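PDB 2WAM: PAC2 family protein from Mycobacterium tuberculosis, which is of unknown function and represents a duplicated gene family of actinobacteria that belongs to the PAC2 family. Local coordinates for residues L115-F118 and F123-S126. Sequence-based numbering, arbitrary orientation.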
loop_
_atom_site.group_PDB
_atom_site.type_symbol
_atom_site.label_atom_id
_atom_site.label_comp_id
_atom_site.label_asym_id
_atom_site.label_seq_id
_atom_site.Cartn_x
_atom_site.Cartn_y
_atom_site.Cartn_z
ATOM N N LEU A 115 30.367 6.372 4.742
ATOM C CA LEU A 115 31.803 6.214 4.570
ATOM C C LEU A 115 32.156 4.845 4.021
ATOM O O LEU A 115 31.741 3.817 4.556
ATOM C CB LEU A 115 32.498 6.406 5.907
ATOM C CG LEU A 115 32.861 7.848 6.184
ATOM C CD1 LEU A 115 33.478 7.936 7.550
ATOM C CD2 LEU A 115 33.823 8.311 5.109
ATOM N N MET A 116 32.924 4.832 2.947
ATOM C CA MET A 116 33.383 3.580 2.358
ATOM C C MET A 116 34.917 3.467 2.421
ATOM O O MET A 116 35.620 4.454 2.252
ATOM C CB MET A 116 32.882 3.476 0.920
ATOM C CG MET A 116 31.357 3.534 0.814
ATOM S SD MET A 116 30.828 3.368 -0.875
ATOM C CE MET A 116 31.107 1.622 -1.141
ATOM N N THR A 117 35.428 2.272 2.692
ATOM C CA THR A 117 36.863 2.072 2.711
ATOM C C THR A 117 37.352 1.659 1.328
ATOM O O THR A 117 36.766 0.789 0.676
ATOM C CB THR A 117 37.284 1.003 3.739
ATOM O OG1 THR A 117 36.759 1.333 5.022
ATOM C CG2 THR A 117 38.794 0.937 3.844
ATOM N N PHE A 118 38.422 2.295 0.874
ATOM C CA PHE A 118 38.996 1.964 -0.429
ATOM C C PHE A 118 40.432 1.514 -0.236
ATOM O O PHE A 118 41.248 2.245 0.316
ATOM C CB PHE A 118 38.936 3.167 -1.372
ATOM C CG PHE A 118 39.296 2.849 -2.797
ATOM C CD1 PHE A 118 38.327 2.434 -3.694
ATOM C CD2 PHE A 118 40.595 2.989 -3.249
ATOM C CE1 PHE A 118 38.647 2.148 -5.021
ATOM C CE2 PHE A 118 40.926 2.704 -4.577
ATOM C CZ PHE A 118 39.948 2.281 -5.461
ATOM N N PHE A 123 36.808 -1.332 -3.318
ATOM C CA PHE A 123 36.126 -0.998 -2.075
ATOM C C PHE A 123 36.031 -2.218 -1.177
ATOM O O PHE A 123 35.774 -3.330 -1.657
ATOM C CB PHE A 123 34.732 -0.447 -2.363
ATOM C CG PHE A 123 34.732 0.969 -2.827
ATOM C CD1 PHE A 123 34.500 1.277 -4.161
ATOM C CD2 PHE A 123 34.968 2.001 -1.934
ATOM C CE1 PHE A 123 34.498 2.587 -4.590
ATOM C CE2 PHE A 123 34.963 3.325 -2.362
ATOM C CZ PHE A 123 34.725 3.615 -3.691
ATOM N N THR A 124 36.227 -2.010 0.124
ATOM C CA THR A 124 36.300 -3.129 1.062
ATOM C C THR A 124 35.307 -3.077 2.214
ATOM O O THR A 124 35.207 -4.028 2.988
ATOM C CB THR A 124 37.689 -3.246 1.669
ATOM O OG1 THR A 124 38.000 -2.036 2.372
ATOM C CG2 THR A 124 38.707 -3.493 0.581
ATOM N N HIS A 125 34.571 -1.982 2.331
ATOM C CA HIS A 125 33.672 -1.828 3.464
ATOM C C HIS A 125 32.782 -0.607 3.296
ATOM O O HIS A 125 33.215 0.423 2.772
ATOM C CB HIS A 125 34.489 -1.722 4.762
ATOM C CG HIS A 125 33.679 -1.356 5.964
ATOM N ND1 HIS A 125 32.964 -2.287 6.692
ATOM C CD2 HIS A 125 33.472 -0.164 6.571
ATOM C CE1 HIS A 125 32.354 -1.683 7.693
ATOM N NE2 HIS A 125 32.649 -0.395 7.645
ATOM N N SER A 126 31.531 -0.736 3.730
ATOM C CA SER A 126 30.644 0.418 3.851
ATOM C C SER A 126 30.115 0.548 5.273
ATOM O O SER A 126 29.608 -0.406 5.859
ATOM C CB SER A 126 29.478 0.318 2.880
ATOM O OG SER A 126 28.769 -0.886 3.101
#
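The Phe123 ring is sandwiched between Met116 and Phe118. On one face the methyl CE of Met116 sits 4.2 Å from the ring centroid, displaced toward the rim, and SD stands farther off above the same face as a Met-aromatic contact. The opposite face receives an edge of Phe118: its CD1 points over the middle of the ring, 3.7 Å from Phe123 CE2, and the planes stand at 79°, a T-shaped pair. Met116 attains its place through a bend at chi3 (74°), which folds the methyl back over the phenyl. At the edge of the Phe123 ring lies Thr117 O, which accepts a hydrogen bond from Thr124 N (2.9 Å). Thr117 N in turn donates to His125 O (2.9 Å), so its N-H and C=O bond two successive residues of the other strand. On the side of the hairpin away from the phenyl rings, its OG1 lies 3.8 Å from His125 CB and hydrogen-bonds to Gln214 of the second subunit. A strand of that subunit pairs antiparallel with 115-118 and continues the sheet. Two residues, Thr124 and His125, fit between the flanking non-hydrogen-bonded pairs Met116-Ser126 and Phe118-Phe123 where the partner strand has one, the signature of a beta bulge in an antiparallel beta hairpin.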